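PDB 3HAZ: proline dehydrogenase from Bradyrhizobium japonicum USDA 110, which probably oxidises proline to glutamate in two steps, using an FAD-dependent proline dehydrogenase and an NAD-dependent 1-pyrroline-5-carboxylate dehydrogenase joined in one chain. Local coordinates for residues 467-470 against 471-475; 43-46 against 47-50; 426-429 against 430-433. All coordinates share one frame; numbering follows the deposited sequence.

Contact 1 (467-470 against 471-475); sequences SSFV and AQAAD. With FAD (flavin-adenine dinucleotide), chain C.
The backbone turns into the short helix 469-473 here, and Gln472 N donates to Ser468 O (3.2 Å) and Ala473 N to Phe469 O (2.8 Å). Both bonds run nearly straight, at 172° and 168°. Ser468 occupies the N-cap. Its OG accepts from Ala471 N at 3.1 Å and so meets an N-H of the first helical turn. The cap belongs to the FAD site of the proline dehydrogenase part: Phe469 N donates to O1A of the FAD phosphate at 2.5 Å, so the start of the helix faces the negative group. The dipole of this short helix may add to that attraction. Thr396, Gln314 and His397 also bond to the cofactor.

The Phe469 ring leaves with CG anti to the backbone N (chi1 175°), which brings CE2 to 4.1 Å from Ala473 CB, one turn on. The same ring packs on Ile47 and Ile50 of helix 33-50. Gln472 runs back past Ser468 as an extended chain, its CG 3.3 Å from Ser468 O, and its NE2 bonds to Asn466 O. Ala474 N reaches Val470 O by a weak bond, 3.3 Å long.

Contact 2 (43-46 against 47-50); sequences ATRL and IEAI
The methyl CG2 of Thr44 stands above the plane of the Glu48 carboxylate, 4.2 Å from its CD. The other flat group, the guanidinium of Arg45, does not pair with this acid: Arg45 NH1 and Glu48 OE1 are 5.9 Å apart. Each charge has its own partner elsewhere. Arg45 NH2 forms a salt bridge with Asp434, and Glu48 OE2 accepts from Ala151 N of the second subunit. The stretch is regular alpha helix, the last two turns of helix 33-50.

Four i to i+4 backbone bonds hold it. Among them, Glu48 N donates to Thr44 O at 2.9 Å and Ala49 N to Arg45 O at 3.1 Å. The aliphatic part of Glu48 lies back over the preceding turn. Its CG is beside its own backbone N (chi1 -77°), and this brings CG to 3.2 Å from Thr44 O. The chain is extended from there, which carries the carboxylate to the Thr44 methyl. With an alanine at Glu48, Ala151 N of the second subunit would probably lose its acceptor, and the Thr44 methyl would lose the group packed against it.

Thr44 OG1 bonds to His40 O within the same helix. Leu46 lies on the buried side and packs against helices 399-409 and 425-434. Ile47 and Ile50 repeat one arrangement, each laying a branch against the carbonyl four residues back. Ile47 CG1 lies 3.4 Å from Ala43 O, and Ile50 CG1 lies 3.3 Å from Leu46 O.

Contact 3 (426-429 against 430-433); sequences ALYE and QLAK. With SO4 (sulfate ion), chain J.
Helix 425-434 is the helix of a beta-alpha-beta unit between strands 416-420 and 440-448 of the proline dehydrogenase TIM barrel, and Tyr428 and Leu431 meet on its buried side. The two side chains lie side by side and point the same way. Leu431 CD2 comes to 3.7 Å from Tyr428 CD2, approaching the ring obliquely. Leu427 adds a second methyl: its CD2 stands 3.8 Å above the plane of the Tyr428 ring, over the centre. One face of the ring is thus covered from within the helix. Tyr428 OH bonds to the backbone O of Thr396, a residue of the FAD site, which ties down the far end of the ring.

The backbone is regular. Leu431 N donates to Leu427 O at 2.9 Å, and Lys433 N to Glu429 O at 3.0 Å. Lys433 CG, beside its own backbone N (chi1 -70°), lies 3.2 Å from the same Glu429 O. The charged ends do not meet, since Glu429 OE1 and Lys433 NZ are 5.9 Å apart. Gln430 NE2 is hydrogen-bonded to Asp434 OD2.

At the start of the helix Ala426 N donates to sulfate O1 at 2.6 Å, nearly straight at 174°, and Glu425 N binds the same ion. The sulfate probably came from the crystallisation liquor; it sits where a helix N terminus would attract an anion. Around the helix, Leu427 and Leu431 pack on Val402 of helix 399-409, Leu431 on Phe417 of strand 416-420, and Tyr428 meets the ring of Tyr440 of strand 440-448.

From the N terminus the order is contact 2, contact 3, contact 1. Each is local and closes no long loop: contacts 2 and 3 lie within helices, contact 1 at a helix start. They follow in series, and none nests or crosses. Helix 33-50 is the common neighbour in space. It lies against helix 425-434, where Ala49 CB meets Gln430 CB at 3.5 Å, and the centres of contacts 2 and 3 are about 9 Å apart. It also meets the short helix 469-473, with Ile50 CG2 4.1 Å from Ala473 CB. Contacts 1 and 3 do not touch; their centres are about 17 Å apart. This helix thus joins a barrel helix to the segment at the FAD phosphate.

Contact 1 (467-470 against 471-475)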
loop_
_atom_site.group_PDB
_atom_site.type_symbol
_atom_site.label_atom_id
_atom_site.label_comp_id
_atom_site.label_asym_id
_atom_site.label_seq_id
_atom_site.Cartn_x
_atom_site.Cartn_y
_atom_site.Cartn_z
ATOM N N SER A 467 -2.009 31.888 4.098
ATOM C CA SER A 467 -2.149 32.306 2.706
ATOM C C SER A 467 -1.998 33.816 2.516
ATOM O O SER A 467 -1.884 34.293 1.388
ATOM C CB SER A 467 -3.501 31.847 2.151
ATOM O OG SER A 467 -4.566 32.323 2.958
ATOM N N SER A 468 -2.007 34.569 3.612
ATOM C CA SER A 468 -1.962 36.017 3.505
ATOM C C SER A 468 -0.586 36.495 3.037
ATOM O O SER A 468 0.456 35.960 3.443
ATOM C CB SER A 468 -2.367 36.685 4.818
ATOM O OG SER A 468 -1.243 37.084 5.573
ATOM N N PHE A 469 -0.599 37.496 2.165
ATOM C CA PHE A 469 0.624 38.043 1.605
ATOM C C PHE A 469 1.484 38.659 2.696
ATOM O O PHE A 469 2.701 38.462 2.727
ATOM C CB PHE A 469 0.304 39.095 0.541
ATOM C CG PHE A 469 1.520 39.789 0.002
ATOM C CD1 PHE A 469 2.129 39.344 -1.158
ATOM C CD2 PHE A 469 2.054 40.887 0.658
ATOM C CE1 PHE A 469 3.249 39.976 -1.656
ATOM C CE2 PHE A 469 3.171 41.526 0.166
ATOM C CZ PHE A 469 3.771 41.073 -0.990
ATOM N N VAL A 470 0.844 39.409 3.588
ATOM C CA VAL A 470 1.561 40.106 4.644
ATOM C C VAL A 470 2.302 39.134 5.550
ATOM O O VAL A 470 3.427 39.405 5.971
ATOM C CB VAL A 470 0.632 41.012 5.481
ATOM C CG1 VAL A 470 -0.042 42.043 4.588
ATOM C CG2 VAL A 470 -0.404 40.179 6.227
ATOM N N ALA A 471 1.672 38.001 5.841
ATOM C CA ALA A 471 2.280 36.987 6.691
ATOM C C ALA A 471 3.505 36.384 6.014
ATOM O O ALA A 471 4.580 36.313 6.608
ATOM C CB ALA A 471 1.274 35.899 7.022
ATOM N N GLN A 472 3.329 35.949 4.770
ATOM C CA GLN A 472 4.402 35.332 4.008
ATOM C C GLN A 472 5.582 36.279 3.785
ATOM O O GLN A 472 6.739 35.888 3.941
ATOM C CB GLN A 472 3.869 34.821 2.673
ATOM C CG GLN A 472 2.813 33.744 2.830
ATOM C CD GLN A 472 2.360 33.173 1.506
ATOM O OE1 GLN A 472 3.152 33.022 0.575
ATOM N NE2 GLN A 472 1.076 32.846 1.415
ATOM N N ALA A 473 5.291 37.521 3.426
ATOM C CA ALA A 473 6.348 38.499 3.225
ATOM C C ALA A 473 7.176 38.642 4.496
ATOM O O ALA A 473 8.370 38.911 4.439
ATOM C CB ALA A 473 5.767 39.834 2.810
ATOM N N ALA A 474 6.535 38.448 5.644
ATOM C CA ALA A 474 7.204 38.598 6.933
ATOM C C ALA A 474 7.951 37.331 7.343
ATOM O O ALA A 474 8.638 37.309 8.362
ATOM C CB ALA A 474 6.199 38.982 8.004
ATOM N N ASP A 475 7.805 36.277 6.547
ATOM C CA ASP A 475 8.456 35.007 6.821
ATOM C C ASP A 475 9.608 34.824 5.841
ATOM O O ASP A 475 9.393 34.502 4.672
ATOM C CB ASP A 475 7.448 33.860 6.693
ATOM C CG ASP A 475 8.076 32.491 6.910
ATOM O OD1 ASP A 475 9.224 32.430 7.411
ATOM O OD2 ASP A 475 7.413 31.477 6.579
HETATM P PA FAD C . -3.843 38.997 0.244
HETATM O O1A FAD C . -2.870 38.137 1.237
HETATM O O2A FAD C . -3.283 39.151 -1.098
HETATM O O5B FAD C . -5.266 38.222 0.115
HETATM C C5B FAD C . -5.925 37.859 1.294
HETATM C C4B FAD C . -7.361 37.423 0.971
HETATM O O4B FAD C . -7.631 36.567 -0.268
HETATM C C3B FAD C . -8.451 37.343 1.855
HETATM O O3B FAD C . -8.673 38.409 2.761
HETATM C C2B FAD C . -9.568 36.787 1.008
HETATM O O2B FAD C . -10.545 37.702 0.549
HETATM C C1B FAD C . -8.897 35.982 -0.047
HETATM N N9A FAD C . -8.679 34.569 0.206
HETATM C C8A FAD C . -7.880 33.979 1.180
HETATM N N7A FAD C . -7.946 32.623 1.005
HETATM C C5A FAD C . -8.795 32.376 -0.098
HETATM C C6A FAD C . -9.251 31.106 -0.763
HETATM N N6A FAD C . -8.805 29.808 -0.269
HETATM N N1A FAD C . -10.054 31.152 -1.804
HETATM C C2A FAD C . -10.490 32.392 -2.310
HETATM N N3A FAD C . -10.055 33.612 -1.670
HETATM C C4A FAD C . -9.216 33.561 -0.585
HETATM N N1 FAD C . -13.283 43.474 3.028
HETATM C C2 FAD C . -14.647 43.314 3.017
HETATM O O2 FAD C . -15.183 42.051 2.895
HETATM N N3 FAD C . -15.502 44.457 3.180
HETATM C C4 FAD C . -14.963 45.702 3.342
HETATM O O4 FAD C . -15.796 46.824 3.434
HETATM C C4X FAD C . -13.535 45.873 3.348
HETATM N N5 FAD C . -12.931 47.230 3.515
HETATM C C5X FAD C . -11.522 47.377 3.525
HETATM C C6 FAD C . -10.930 48.712 3.699
HETATM C C7 FAD C . -9.523 48.856 3.703
HETATM C C7M FAD C . -8.923 50.238 3.905
HETATM C C8 FAD C . -8.649 47.673 3.527
HETATM C C8M FAD C . -7.116 47.799 3.533
HETATM C C9 FAD C . -9.219 46.399 3.362
HETATM C C9A FAD C . -10.684 46.238 3.366
HETATM N N10 FAD C . -11.285 44.913 3.195
HETATM C C10 FAD C . -12.723 44.773 3.188
HETATM C "C1'" FAD C . -10.468 43.706 2.849
HETATM C "C2'" FAD C . -9.983 42.842 4.041
HETATM O "O2'" FAD C . -10.111 43.570 5.257
HETATM C "C3'" FAD C . -8.544 42.376 3.768
HETATM O "O3'" FAD C . -7.632 43.439 4.021
HETATM C "C4'" FAD C . -8.334 41.866 2.297
HETATM O "O4'" FAD C . -9.275 40.985 1.789
HETATM C "C5'" FAD C . -6.885 41.363 2.058
HETATM O "O5'" FAD C . -6.499 41.422 0.694
HETATM P P FAD C . -4.894 41.677 0.361
HETATM O O1P FAD C . -4.689 41.843 -1.286
HETATM O O2P FAD C . -4.417 42.852 1.100
HETATM O O3P FAD C . -4.080 40.414 1.002
#

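Contact 2 (43-46 against 47-50)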
loop_
_atom_site.group_PDB
_atom_site.type_symbol
_atom_site.label_atom_id
_atom_site.label_comp_id
_atom_site.label_asym_id
_atom_site.label_seq_id
_atom_site.Cartn_x
_atom_site.Cartn_y
_atom_site.Cartn_z
ATOM N N ALA A 43 7.227 45.225 -8.143
ATOM C CA ALA A 43 6.858 44.334 -7.047
ATOM C C ALA A 43 8.065 43.869 -6.219
ATOM O O ALA A 43 7.988 43.801 -4.989
ATOM C CB ALA A 43 6.061 43.139 -7.571
ATOM N N THR A 44 9.170 43.542 -6.888
ATOM C CA THR A 44 10.397 43.185 -6.176
ATOM C C THR A 44 10.856 44.347 -5.288
ATOM O O THR A 44 11.247 44.151 -4.139
ATOM C CB THR A 44 11.537 42.792 -7.143
ATOM O OG1 THR A 44 11.129 41.672 -7.940
ATOM C CG2 THR A 44 12.799 42.425 -6.370
ATOM N N ARG A 45 10.795 45.562 -5.820
ATOM C CA ARG A 45 11.191 46.735 -5.052
ATOM C C ARG A 45 10.285 46.957 -3.839
ATOM O O ARG A 45 10.752 47.358 -2.774
ATOM C CB ARG A 45 11.228 47.978 -5.943
ATOM C CG ARG A 45 12.358 47.948 -6.978
ATOM C CD ARG A 45 12.316 49.157 -7.899
ATOM N NE ARG A 45 12.442 50.423 -7.180
ATOM C CZ ARG A 45 13.594 51.056 -6.969
ATOM N NH1 ARG A 45 14.730 50.532 -7.415
ATOM N NH2 ARG A 45 13.615 52.209 -6.309
ATOM N N LEU A 46 8.991 46.699 -4.004
ATOM C CA LEU A 46 8.051 46.850 -2.897
ATOM C C LEU A 46 8.359 45.831 -1.801
ATOM O O LEU A 46 8.405 46.171 -0.624
ATOM C CB LEU A 46 6.605 46.706 -3.380
ATOM C CG LEU A 46 6.098 47.734 -4.404
ATOM C CD1 LEU A 46 4.643 47.468 -4.765
ATOM C CD2 LEU A 46 6.264 49.160 -3.902
ATOM N N ILE A 47 8.588 44.586 -2.200
ATOM C CA ILE A 47 8.857 43.513 -1.245
ATOM C C ILE A 47 10.216 43.679 -0.546
ATOM O O ILE A 47 10.354 43.375 0.637
ATOM C CB ILE A 47 8.759 42.142 -1.925
ATOM C CG1 ILE A 47 7.299 41.833 -2.264
ATOM C CG2 ILE A 47 9.356 41.052 -1.040
ATOM C CD1 ILE A 47 7.147 40.725 -3.288
ATOM N N GLU A 48 11.209 44.171 -1.280
ATOM C CA GLU A 48 12.507 44.506 -0.690
ATOM C C GLU A 48 12.352 45.526 0.424
ATOM O O GLU A 48 12.937 45.379 1.498
ATOM C CB GLU A 48 13.468 45.056 -1.746
ATOM C CG GLU A 48 14.068 44.001 -2.643
ATOM C CD GLU A 48 15.115 44.569 -3.574
ATOM O OE1 GLU A 48 14.842 45.619 -4.191
ATOM O OE2 GLU A 48 16.206 43.966 -3.689
ATOM N N ALA A 49 11.571 46.569 0.158
ATOM C CA ALA A 49 11.284 47.570 1.173
ATOM C C ALA A 49 10.558 46.928 2.353
ATOM O O ALA A 49 10.863 47.212 3.509
ATOM C CB ALA A 49 10.447 48.710 0.586
ATOM N N ILE A 50 9.595 46.061 2.059
ATOM C CA ILE A 50 8.843 45.399 3.114
ATOM C C ILE A 50 9.780 44.586 3.999
ATOM O O ILE A 50 9.618 44.540 5.216
ATOM C CB ILE A 50 7.756 44.471 2.545
ATOM C CG1 ILE A 50 6.608 45.286 1.946
ATOM C CG2 ILE A 50 7.223 43.553 3.634
ATOM C CD1 ILE A 50 5.591 44.429 1.201
#

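Contact 3 (426-429 against 430-433)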
loop_
_atom_site.group_PDB
_atom_site.type_symbol
_atom_site.label_atom_id
_atom_site.label_comp_id
_atom_site.label_asym_id
_atom_site.label_seq_id
_atom_site.Cartn_x
_atom_site.Cartn_y
_atom_site.Cartn_z
ATOM N N ALA A 426 5.566 49.946 4.767
ATOM C CA ALA A 426 6.792 49.912 3.982
ATOM C C ALA A 426 6.450 49.834 2.498
ATOM O O ALA A 426 7.064 50.508 1.674
ATOM C CB ALA A 426 7.679 48.733 4.401
ATOM N N LEU A 427 5.461 49.012 2.164
ATOM C CA LEU A 427 5.019 48.868 0.781
ATOM C C LEU A 427 4.696 50.228 0.149
ATOM O O LEU A 427 5.319 50.633 -0.833
ATOM C CB LEU A 427 3.803 47.938 0.714
ATOM C CG LEU A 427 3.273 47.473 -0.643
ATOM C CD1 LEU A 427 2.172 46.435 -0.446
ATOM C CD2 LEU A 427 2.765 48.649 -1.480
ATOM N N TYR A 428 3.730 50.939 0.718
ATOM C CA TYR A 428 3.258 52.172 0.088
ATOM C C TYR A 428 4.241 53.347 0.164
ATOM O O TYR A 428 4.255 54.197 -0.724
ATOM C CB TYR A 428 1.869 52.557 0.604
ATOM C CG TYR A 428 0.780 51.688 0.013
ATOM C CD1 TYR A 428 0.147 50.714 0.778
ATOM C CD2 TYR A 428 0.404 51.825 -1.322
ATOM C CE1 TYR A 428 -0.850 49.908 0.230
ATOM C CE2 TYR A 428 -0.584 51.024 -1.882
ATOM C CZ TYR A 428 -1.208 50.070 -1.098
ATOM O OH TYR A 428 -2.190 49.275 -1.642
ATOM N N GLU A 429 5.063 53.389 1.209
ATOM C CA GLU A 429 6.140 54.377 1.281
ATOM C C GLU A 429 7.096 54.197 0.103
ATOM O O GLU A 429 7.493 55.166 -0.540
ATOM C CB GLU A 429 6.909 54.254 2.596
ATOM C CG GLU A 429 6.213 54.882 3.790
ATOM C CD GLU A 429 7.033 54.763 5.063
ATOM O OE1 GLU A 429 8.050 54.034 5.051
ATOM O OE2 GLU A 429 6.658 55.398 6.073
ATOM N N GLN A 430 7.464 52.948 -0.170
ATOM C CA GLN A 430 8.343 52.647 -1.291
ATOM C C GLN A 430 7.657 52.965 -2.617
ATOM O O GLN A 430 8.280 53.506 -3.531
ATOM C CB GLN A 430 8.788 51.187 -1.264
ATOM C CG GLN A 430 9.731 50.821 -2.412
ATOM C CD GLN A 430 11.030 51.604 -2.357
ATOM O OE1 GLN A 430 11.571 51.853 -1.280
ATOM N NE2 GLN A 430 11.539 51.995 -3.523
ATOM N N LEU A 431 6.375 52.628 -2.717
ATOM C CA LEU A 431 5.607 52.922 -3.921
ATOM C C LEU A 431 5.609 54.427 -4.191
ATOM O O LEU A 431 5.697 54.867 -5.336
ATOM C CB LEU A 431 4.164 52.417 -3.787
ATOM C CG LEU A 431 3.286 52.565 -5.034
ATOM C CD1 LEU A 431 3.709 51.563 -6.112
ATOM C CD2 LEU A 431 1.812 52.390 -4.694
ATOM N N ALA A 432 5.502 55.211 -3.125
ATOM C CA ALA A 432 5.474 56.661 -3.250
ATOM C C ALA A 432 6.839 57.171 -3.682
ATOM O O ALA A 432 6.935 58.094 -4.486
ATOM C CB ALA A 432 5.047 57.306 -1.940
ATOM N N LYS A 433 7.892 56.560 -3.148
ATOM C CA LYS A 433 9.253 56.908 -3.544
ATOM C C LYS A 433 9.470 56.695 -5.034
ATOM O O LYS A 433 10.158 57.477 -5.685
ATOM C CB LYS A 433 10.282 56.079 -2.770
ATOM C CG LYS A 433 10.397 56.409 -1.293
ATOM C CD LYS A 433 11.628 55.747 -0.690
ATOM C CE LYS A 433 11.604 55.808 0.824
ATOM N NZ LYS A 433 11.395 57.199 1.312
HETATM S S SO4 J . 4.424 47.323 7.617
HETATM O O1 SO4 J . 5.175 48.146 6.668
HETATM O O2 SO4 J . 5.157 47.252 8.880
HETATM O O3 SO4 J . 3.103 47.908 7.852
HETATM O O4 SO4 J . 4.275 45.978 7.065
#